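Local coordinates for glycoside hydrolase family protein (Novosphingobium sp. PP1Y, PDB 6Q2F), which hydrolyses, as an alpha-L-rhamnosidase, glycosidic bonds to release terminal alpha-L-rhamnose from rhamnosides, at residues L1047-G1052 against L1090-A1095; A1058-N1063 against Y1075-G1080; V994-D999 against A1004-A1009. All coordinates share one frame; numbering follows the deposited sequence.

Interaction 1: L1047-G1052 against L1090-A1095; sequences LWLDLG and LEIRVA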
loop_
_atom_site.group_PDB
_atom_site.type_symbol
_atom_site.label_atom_id
_atom_site.label_comp_id
_atom_site.label_asym_id
_atom_site.label_seq_id
_atom_site.Cartn_x
_atom_site.Cartn_y
_atom_site.Cartn_z
ATOM N N LEU A 1047 18.093 -15.206 38.937
ATOM C CA LEU A 1047 16.804 -15.282 39.611
ATOM C C LEU A 1047 15.813 -14.508 38.761
ATOM O O LEU A 1047 16.011 -13.312 38.518
ATOM C CB LEU A 1047 16.878 -14.697 41.028
ATOM C CG LEU A 1047 15.603 -14.644 41.879
ATOM C CD1 LEU A 1047 15.044 -16.044 42.079
ATOM C CD2 LEU A 1047 15.881 -14.003 43.239
ATOM N N TRP A 1048 14.766 -15.183 38.299
ATOM C CA TRP A 1048 13.747 -14.560 37.465
ATOM C C TRP A 1048 12.472 -14.357 38.268
ATOM O O TRP A 1048 12.116 -15.182 39.122
ATOM C CB TRP A 1048 13.452 -15.404 36.225
ATOM C CG TRP A 1048 14.641 -15.531 35.309
ATOM C CD1 TRP A 1048 15.659 -16.441 35.409
ATOM C CD2 TRP A 1048 14.943 -14.714 34.165
ATOM N NE1 TRP A 1048 16.568 -16.242 34.398
ATOM C CE2 TRP A 1048 16.154 -15.191 33.622
ATOM C CE3 TRP A 1048 14.309 -13.630 33.552
ATOM C CZ2 TRP A 1048 16.746 -14.619 32.491
ATOM C CZ3 TRP A 1048 14.899 -13.058 32.414
ATOM C CH2 TRP A 1048 16.106 -13.557 31.903
ATOM N N LEU A 1049 11.812 -13.233 38.011
ATOM C CA LEU A 1049 10.478 -12.951 38.517
ATOM C C LEU A 1049 9.492 -13.188 37.381
ATOM O O LEU A 1049 9.533 -12.486 36.362
ATOM C CB LEU A 1049 10.375 -11.512 39.018
ATOM C CG LEU A 1049 9.020 -11.087 39.585
ATOM C CD1 LEU A 1049 8.829 -11.684 40.966
ATOM C CD2 LEU A 1049 8.931 -9.576 39.658
ATOM N N ASP A 1050 8.622 -14.179 37.539
ATOM C CA ASP A 1050 7.599 -14.457 36.543
ATOM C C ASP A 1050 6.270 -13.950 37.078
ATOM O O ASP A 1050 5.839 -14.365 38.153
ATOM C CB ASP A 1050 7.519 -15.949 36.226
ATOM C CG ASP A 1050 6.688 -16.225 34.999
ATOM O OD1 ASP A 1050 5.489 -15.872 35.007
ATOM O OD2 ASP A 1050 7.228 -16.771 34.017
ATOM N N LEU A 1051 5.629 -13.054 36.331
ATOM C CA LEU A 1051 4.409 -12.400 36.794
ATOM C C LEU A 1051 3.137 -13.154 36.443
ATOM O O LEU A 1051 2.057 -12.739 36.872
ATOM C CB LEU A 1051 4.296 -10.992 36.213
ATOM C CG LEU A 1051 5.409 -10.014 36.551
ATOM C CD1 LEU A 1051 5.077 -8.681 35.924
ATOM C CD2 LEU A 1051 5.560 -9.877 38.062
ATOM N N GLY A 1052 3.224 -14.232 35.670
ATOM C CA GLY A 1052 2.001 -14.901 35.250
ATOM C C GLY A 1052 1.192 -14.022 34.311
ATOM O O GLY A 1052 1.736 -13.328 33.450
ATOM N N LEU A 1090 9.253 -4.922 46.704
ATOM C CA LEU A 1090 8.780 -5.212 45.358
ATOM C C LEU A 1090 7.668 -4.224 45.050
ATOM O O LEU A 1090 6.715 -4.101 45.827
ATOM C CB LEU A 1090 8.266 -6.654 45.250
ATOM C CG LEU A 1090 7.682 -7.110 43.907
ATOM C CD1 LEU A 1090 8.726 -7.025 42.790
ATOM C CD2 LEU A 1090 7.202 -8.563 44.032
ATOM N N GLU A 1091 7.798 -3.513 43.934
ATOM C CA GLU A 1091 6.758 -2.611 43.449
ATOM C C GLU A 1091 6.558 -2.881 41.972
ATOM O O GLU A 1091 7.531 -2.934 41.214
ATOM C CB GLU A 1091 7.119 -1.132 43.646
ATOM C CG GLU A 1091 7.775 -0.783 44.964
ATOM C CD GLU A 1091 8.029 0.707 45.070
ATOM O OE1 GLU A 1091 7.118 1.490 44.698
ATOM O OE2 GLU A 1091 9.144 1.087 45.493
ATOM N N ILE A 1092 5.305 -3.066 41.572
ATOM C CA ILE A 1092 4.962 -3.480 40.222
ATOM C C ILE A 1092 3.891 -2.529 39.721
ATOM O O ILE A 1092 2.769 -2.524 40.241
ATOM C CB ILE A 1092 4.470 -4.927 40.169
ATOM C CG1 ILE A 1092 5.536 -5.858 40.764
ATOM C CG2 ILE A 1092 4.102 -5.293 38.739
ATOM C CD1 ILE A 1092 5.208 -7.329 40.661
ATOM N N ARG A 1093 4.235 -1.709 38.724
ATOM C CA ARG A 1093 3.305 -0.732 38.190
ATOM C C ARG A 1093 2.663 -1.353 36.957
ATOM O O ARG A 1093 3.336 -1.554 35.932
ATOM C CB ARG A 1093 4.029 0.574 37.881
ATOM C CG ARG A 1093 4.364 1.367 39.148
ATOM C CD ARG A 1093 5.379 2.479 38.910
ATOM N NE ARG A 1093 4.916 3.459 37.931
ATOM C CZ ARG A 1093 5.390 3.562 36.693
ATOM N NH1 ARG A 1093 6.354 2.743 36.263
ATOM N NH2 ARG A 1093 4.903 4.487 35.886
ATOM N N VAL A 1094 1.388 -1.726 37.074
ATOM C CA VAL A 1094 0.657 -2.365 35.986
ATOM C C VAL A 1094 -0.230 -1.334 35.312
ATOM O O VAL A 1094 -1.025 -0.655 35.975
ATOM C CB VAL A 1094 -0.189 -3.551 36.464
ATOM C CG1 VAL A 1094 -0.886 -4.176 35.257
ATOM C CG2 VAL A 1094 0.678 -4.572 37.188
ATOM N N ALA A 1095 -0.102 -1.231 33.996
ATOM C CA ALA A 1095 -0.943 -0.388 33.164
ATOM C C ALA A 1095 -1.852 -1.272 32.321
ATOM O O ALA A 1095 -1.424 -2.329 31.835
ATOM C CB ALA A 1095 -0.091 0.497 32.243
#
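Leu1049 and Leu1051 of residues 1047-1052 face Leu1090 and Ile1092 of residues 1090-1095, and the nearest CA atoms lie 10.5 Å apart for Leu1049 and Leu1090 and 9.6 Å apart for Leu1051 and Ile1092. That spacing, with no hydrogen bond between the segments, is what is expected between the two layers of a beta sandwich, here the galactose-binding-like domain near the C-terminus. Residues 1047-1052 belong to its four-stranded antiparallel sheet and residues 1090-1095 to the six-stranded one.

The contact is made by methyl groups alone. CD2 of Leu1051 comes within 3.7 Å of CD1 of Ile1092 as the two side chains run past one another in opposite directions. Ile1092 gets there because its CG1 stands anti to the carbonyl carbon (chi1 -57°) and CD1 then continues fully extended toward the opposing sheet. The same methyl also approaches Leu1049, whose CD2 lies 4.5 Å from Ile1092 CD1, so one isoleucine end serves two leucines. Leu1049 holds its CG anti to the backbone N and meets Leu1090 at a slant, CD2 to CD1 at 4.0 Å. All four residues are buried, and the core continues around them: Val1060 packs on Leu1049 and Leu1090, Ala1058 on Leu1051 and Ile1092, while Val1136 and Leu1138 of the adjacent strand 1131-1140 pack on Leu1049.

Alternation along the strand sends Asp1050 to the other side of the four-stranded sheet, away from this apolar layer. There its carboxylate folds back on the chain, forming an Asx turn: Gly1052 N donates to Asp1050 OD1 over 2.9 Å with an N-H...O angle of 158°, meeting the oxygen almost end-on to its C-O bond.

Interaction 2: A1058-N1063 against Y1075-G1080; sequences AQVSVN and YRLDIG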
loop_
_atom_site.group_PDB
_atom_site.type_symbol
_atom_site.label_atom_id
_atom_site.label_comp_id
_atom_site.label_asym_id
_atom_site.label_seq_id
_atom_site.Cartn_x
_atom_site.Cartn_y
_atom_site.Cartn_z
ATOM N N ALA A 1058 3.696 -4.467 32.823
ATOM C CA ALA A 1058 4.129 -4.139 34.139
ATOM C C ALA A 1058 5.564 -3.751 34.295
ATOM O O ALA A 1058 6.448 -4.430 33.882
ATOM C CB ALA A 1058 3.836 -5.293 35.057
ATOM N N GLN A 1059 5.774 -2.639 34.949
ATOM C CA GLN A 1059 7.124 -2.172 35.240
ATOM C C GLN A 1059 7.456 -2.578 36.674
ATOM O O GLN A 1059 6.662 -2.332 37.582
ATOM C CB GLN A 1059 7.221 -0.646 35.026
ATOM C CG GLN A 1059 8.567 0.009 35.350
ATOM C CD GLN A 1059 8.780 0.198 36.855
ATOM O OE1 GLN A 1059 7.917 0.728 37.559
ATOM N NE2 GLN A 1059 9.928 -0.250 37.348
ATOM N N VAL A 1060 8.615 -3.211 36.875
ATOM C CA VAL A 1060 8.962 -3.839 38.146
ATOM C C VAL A 1060 10.182 -3.156 38.745
ATOM O O VAL A 1060 11.212 -3.008 38.076
ATOM C CB VAL A 1060 9.222 -5.343 37.978
ATOM C CG1 VAL A 1060 9.690 -5.965 39.321
ATOM C CG2 VAL A 1060 7.964 -6.012 37.460
ATOM N N SER A 1061 10.072 -2.770 40.012
ATOM C CA SER A 1061 11.170 -2.227 40.798
ATOM C C SER A 1061 11.425 -3.134 41.994
ATOM O O SER A 1061 10.498 -3.452 42.747
ATOM C CB SER A 1061 10.865 -0.799 41.268
ATOM O OG SER A 1061 10.808 0.078 40.150
ATOM N N VAL A 1062 12.678 -3.547 42.162
ATOM C CA VAL A 1062 13.101 -4.401 43.268
ATOM C C VAL A 1062 14.091 -3.601 44.106
ATOM O O VAL A 1062 15.123 -3.157 43.590
ATOM C CB VAL A 1062 13.718 -5.711 42.760
ATOM C CG1 VAL A 1062 14.285 -6.537 43.925
ATOM C CG2 VAL A 1062 12.683 -6.505 41.982
ATOM N N ASN A 1063 13.777 -3.412 45.383
ATOM C CA ASN A 1063 14.535 -2.512 46.258
ATOM C C ASN A 1063 14.794 -1.174 45.567
ATOM O O ASN A 1063 15.925 -0.685 45.516
ATOM C CB ASN A 1063 15.852 -3.143 46.709
ATOM C CG ASN A 1063 15.667 -4.515 47.306
ATOM O OD1 ASN A 1063 14.861 -4.700 48.220
ATOM N ND2 ASN A 1063 16.392 -5.503 46.767
ATOM N N TYR A 1075 5.623 -12.911 30.880
ATOM C CA TYR A 1075 5.936 -11.715 31.653
ATOM C C TYR A 1075 6.980 -12.091 32.691
ATOM O O TYR A 1075 6.666 -12.399 33.842
ATOM C CB TYR A 1075 4.681 -11.163 32.311
ATOM C CG TYR A 1075 3.702 -10.566 31.344
ATOM C CD1 TYR A 1075 2.721 -11.343 30.733
ATOM C CD2 TYR A 1075 3.766 -9.222 31.028
ATOM C CE1 TYR A 1075 1.804 -10.773 29.843
ATOM C CE2 TYR A 1075 2.863 -8.646 30.145
ATOM C CZ TYR A 1075 1.885 -9.420 29.568
ATOM O OH TYR A 1075 1.006 -8.817 28.685
ATOM N N ARG A 1076 8.243 -12.042 32.290
ATOM C CA ARG A 1076 9.307 -12.544 33.139
ATOM C C ARG A 1076 10.474 -11.576 33.078
ATOM O O ARG A 1076 10.841 -11.123 31.995
ATOM C CB ARG A 1076 9.698 -13.960 32.690
ATOM C CG ARG A 1076 11.014 -14.477 33.183
ATOM C CD ARG A 1076 11.330 -15.782 32.465
ATOM N NE ARG A 1076 10.379 -16.823 32.836
ATOM C CZ ARG A 1076 10.720 -18.031 33.279
ATOM N NH1 ARG A 1076 12.003 -18.379 33.388
ATOM N NH2 ARG A 1076 9.773 -18.904 33.594
ATOM N N LEU A 1077 11.049 -11.258 34.232
ATOM C CA LEU A 1077 12.166 -10.331 34.312
ATOM C C LEU A 1077 13.274 -10.915 35.177
ATOM O O LEU A 1077 13.015 -11.600 36.169
ATOM C CB LEU A 1077 11.725 -8.983 34.898
ATOM C CG LEU A 1077 10.711 -8.211 34.061
ATOM C CD1 LEU A 1077 10.307 -6.956 34.773
ATOM C CD2 LEU A 1077 11.338 -7.874 32.705
ATOM N N ASP A 1078 14.511 -10.592 34.811
ATOM C CA ASP A 1078 15.698 -11.043 35.529
ATOM C C ASP A 1078 15.970 -10.097 36.693
ATOM O O ASP A 1078 16.378 -8.954 36.487
ATOM C CB ASP A 1078 16.887 -11.096 34.572
ATOM C CG ASP A 1078 18.140 -11.697 35.217
ATOM O OD1 ASP A 1078 18.270 -11.652 36.460
ATOM O OD2 ASP A 1078 18.995 -12.204 34.465
ATOM N N ILE A 1079 15.771 -10.565 37.921
ATOM C CA ILE A 1079 15.971 -9.724 39.096
ATOM C C ILE A 1079 17.217 -10.100 39.888
ATOM O O ILE A 1079 17.527 -9.429 40.882
ATOM C CB ILE A 1079 14.727 -9.730 40.006
ATOM C CG1 ILE A 1079 14.511 -11.103 40.638
ATOM C CG2 ILE A 1079 13.505 -9.345 39.200
ATOM C CD1 ILE A 1079 13.479 -11.065 41.784
ATOM N N GLY A 1080 17.970 -11.109 39.445
ATOM C CA GLY A 1080 19.098 -11.609 40.225
ATOM C C GLY A 1080 20.068 -10.541 40.705
ATOM O O GLY A 1080 20.664 -10.680 41.775
#
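Val1060 and Leu1077 slide past each other in opposite directions, whereas Val1062 and Ile1079 cross at about a right angle. Both pairs bridge the layers of the same beta sandwich: residues 1058-1063 lie in the six-stranded sheet, and residues 1075-1080 contribute an outermost strand of the four-stranded sheet. CA separations of 8.2 Å for Val1060 and Leu1077 and 7.3 Å for Val1062 and Ile1079 show the backbones coming closer at the second pair, where Ile1079 lies just beyond the strand.

In the first pair a single methyl does the work. Leu1077 CD1 rests against the side of the valine, 3.7 Å from Val1060 CG2 and equally far from the branch carbon CB, so it touches the flank of the valine and not merely one tip. The second pair meets through lateral branches, CG2 of Val1062 lying 4.1 Å from CG2 of Ile1079. Ile1079 puts CG1 in the crowded position between its backbone N and carbonyl carbon (chi1 67°), which leaves CG2 as the branch that faces the valine. Val1067, on the neighbouring strand 1065-1070, touches both Val1060 and Ile1079 and so ties the two pairs into one apolar patch.

The hydrogen-bonding side chains of Asp1078 and Gln1059 lie apart from these apolar pairs. Asp1078 OD1 accepts from Gly1080 N at 3.0 Å, an Asx turn as the chain leaves the strand. On the outer side of the six-stranded sheet, Gln1059 OE1 takes a hydrogen bond from Arg1093 NH1, and Gln1059 NE2 reaches Ser1061 OG at 3.0 Å, nearly straight at 170° and only 4° out of the amide plane.

Interaction 3: V994-D999 against A1004-A1009; sequences VAFQAD and ASIELA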
loop_
_atom_site.group_PDB
_atom_site.type_symbol
_atom_site.label_atom_id
_atom_site.label_comp_id
_atom_site.label_asym_id
_atom_site.label_seq_id
_atom_site.Cartn_x
_atom_site.Cartn_y
_atom_site.Cartn_z
ATOM N N VAL A 994 -2.201 -2.391 46.822
ATOM C CA VAL A 994 -2.447 -1.836 45.501
ATOM C C VAL A 994 -2.810 -0.369 45.646
ATOM O O VAL A 994 -3.749 -0.034 46.373
ATOM C CB VAL A 994 -3.571 -2.584 44.769
ATOM C CG1 VAL A 994 -3.605 -2.148 43.306
ATOM C CG2 VAL A 994 -3.369 -4.079 44.884
ATOM N N ALA A 995 -2.092 0.498 44.930
ATOM C CA ALA A 995 -2.408 1.917 44.899
ATOM C C ALA A 995 -2.792 2.289 43.480
ATOM O O ALA A 995 -2.136 1.863 42.530
ATOM C CB ALA A 995 -1.231 2.778 45.388
ATOM N N PHE A 996 -3.850 3.078 43.341
ATOM C CA PHE A 996 -4.402 3.395 42.037
ATOM C C PHE A 996 -4.094 4.831 41.642
ATOM O O PHE A 996 -4.214 5.755 42.448
ATOM C CB PHE A 996 -5.904 3.161 42.014
ATOM C CG PHE A 996 -6.287 1.720 42.116
ATOM C CD1 PHE A 996 -6.312 0.926 40.983
ATOM C CD2 PHE A 996 -6.633 1.158 43.336
ATOM C CE1 PHE A 996 -6.671 -0.404 41.057
ATOM C CE2 PHE A 996 -6.991 -0.196 43.422
ATOM C CZ PHE A 996 -7.010 -0.968 42.275
ATOM N N GLN A 997 -3.665 4.995 40.393
ATOM C CA GLN A 997 -3.519 6.312 39.789
ATOM C C GLN A 997 -4.718 7.204 40.091
ATOM O O GLN A 997 -5.873 6.799 39.924
ATOM C CB GLN A 997 -3.358 6.162 38.282
ATOM C CG GLN A 997 -2.974 7.431 37.616
ATOM C CD GLN A 997 -2.502 7.196 36.168
ATOM O OE1 GLN A 997 -2.741 6.143 35.577
ATOM N NE2 GLN A 997 -1.834 8.188 35.607
ATOM N N ALA A 998 -4.428 8.430 40.521
ATOM C CA ALA A 998 -5.462 9.337 40.988
ATOM C C ALA A 998 -6.315 9.833 39.822
ATOM O O ALA A 998 -5.899 9.813 38.657
ATOM C CB ALA A 998 -4.841 10.520 41.736
ATOM N N ASP A 999 -7.535 10.255 40.157
ATOM C CA ASP A 999 -8.472 10.839 39.191
ATOM C C ASP A 999 -8.801 9.852 38.079
ATOM O O ASP A 999 -8.929 10.211 36.908
ATOM C CB ASP A 999 -7.930 12.154 38.638
ATOM C CG ASP A 999 -7.729 13.180 39.738
ATOM O OD1 ASP A 999 -8.670 13.361 40.544
ATOM O OD2 ASP A 999 -6.628 13.765 39.837
ATOM N N ALA A 1004 -7.980 5.442 46.484
ATOM C CA ALA A 1004 -6.544 5.683 46.581
ATOM C C ALA A 1004 -5.760 4.374 46.654
ATOM O O ALA A 1004 -4.741 4.213 45.976
ATOM C CB ALA A 1004 -6.236 6.560 47.793
ATOM N N SER A 1005 -6.220 3.432 47.475
ATOM C CA SER A 1005 -5.546 2.152 47.638
ATOM C C SER A 1005 -6.530 1.121 48.169
ATOM O O SER A 1005 -7.585 1.457 48.713
ATOM C CB SER A 1005 -4.340 2.269 48.570
ATOM O OG SER A 1005 -4.750 2.657 49.862
ATOM N N ILE A 1006 -6.163 -0.151 47.994
ATOM C CA ILE A 1006 -6.861 -1.281 48.593
ATOM C C ILE A 1006 -5.809 -2.259 49.094
ATOM O O ILE A 1006 -4.616 -2.118 48.822
ATOM C CB ILE A 1006 -7.815 -1.992 47.615
ATOM C CG1 ILE A 1006 -7.021 -2.645 46.478
ATOM C CG2 ILE A 1006 -8.869 -1.037 47.099
ATOM C CD1 ILE A 1006 -7.881 -3.362 45.469
ATOM N N GLU A 1007 -6.271 -3.253 49.845
ATOM C CA GLU A 1007 -5.493 -4.435 50.171
ATOM C C GLU A 1007 -6.179 -5.633 49.541
ATOM O O GLU A 1007 -7.398 -5.793 49.659
ATOM C CB GLU A 1007 -5.354 -4.628 51.684
ATOM C CG GLU A 1007 -4.480 -5.821 52.076
ATOM C CD GLU A 1007 -4.310 -5.974 53.582
ATOM O OE1 GLU A 1007 -4.897 -5.182 54.353
ATOM O OE2 GLU A 1007 -3.573 -6.895 53.985
ATOM N N LEU A 1008 -5.406 -6.441 48.835
ATOM C CA LEU A 1008 -5.896 -7.687 48.276
ATOM C C LEU A 1008 -5.355 -8.821 49.130
ATOM O O LEU A 1008 -4.138 -8.981 49.255
ATOM C CB LEU A 1008 -5.464 -7.851 46.820
ATOM C CG LEU A 1008 -6.149 -6.936 45.807
ATOM C CD1 LEU A 1008 -5.522 -7.100 44.434
ATOM C CD2 LEU A 1008 -7.635 -7.231 45.745
ATOM N N ALA A 1009 -6.258 -9.586 49.741
ATOM C CA ALA A 1009 -5.832 -10.817 50.399
ATOM C C ALA A 1009 -5.186 -11.761 49.402
ATOM O O ALA A 1009 -4.330 -12.571 49.771
ATOM C CB ALA A 1009 -7.021 -11.506 51.062
#
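Ile1006 places CG1 between its backbone N and carbonyl carbon (chi1 65°), and CD1 then continues the chain fully extended, while Phe996 sets CG anti to the carbonyl carbon (chi1 -68°). Together these torsions bring the isoleucine methyl to the ring edge: Ile1006 CD1 lies near the ring plane, 3.9 Å from Phe996 CE2. From within the ring's own strand, Val994 CG1 lies over one face, nearer the rim than the centre and 3.7 Å from the plane. Across the hairpin Val994 makes two contacts, through CB against Ile1006 CG1 at 3.9 Å and through CG2 against Leu1008 CD1 at 3.7 Å.

These residues lie on one face of a beta hairpin, strands 992-996 and 1005-1008, whose second strand is an outermost strand of the six-stranded sheet of the sandwich. The strand axes approach to 4.8 Å and run antiparallel at 153°. Putting an alanine in place of Ile1006 would probably leave the Phe996 ring edge without its methyl partner and open a gap beside Val994 CB. Ala1029 and Tyr1031 of the next strand pack on Val994, and Phe1025 meets the Phe996 ring edge-to-face.

Val994 and Ile1006 form a hydrogen-bonded pair, Val994 N to Ile1006 O at 3.1 Å and Ile1006 N to Val994 O at 2.9 Å. Ala995 and Ser1005 follow as a non-hydrogen-bonded pair on the other face. Nearer the turn, Phe996 N donates to Ala1004 O at 3.0 Å.

Interactions 1 and 2 are neighbours, their centres 5 Å apart, and both span the two sheets of one sandwich; along the chain, interaction 2 is nested within the loop closed by interaction 1. Their segments are joined within the sheets by probable backbone hydrogen bonds, Leu1049 N to Leu1077 O in one layer and Arg1093 N to Gln1059 O in the other. Both contacts are buried and purely apolar. Interaction 3 lies about 17 Å from interaction 1, centre to centre, and about 20 Å from interaction 2. Being a pairing within the six-stranded sheet, at its edge, it is only partly buried and adds backbone hydrogen bonds to apolar contacts.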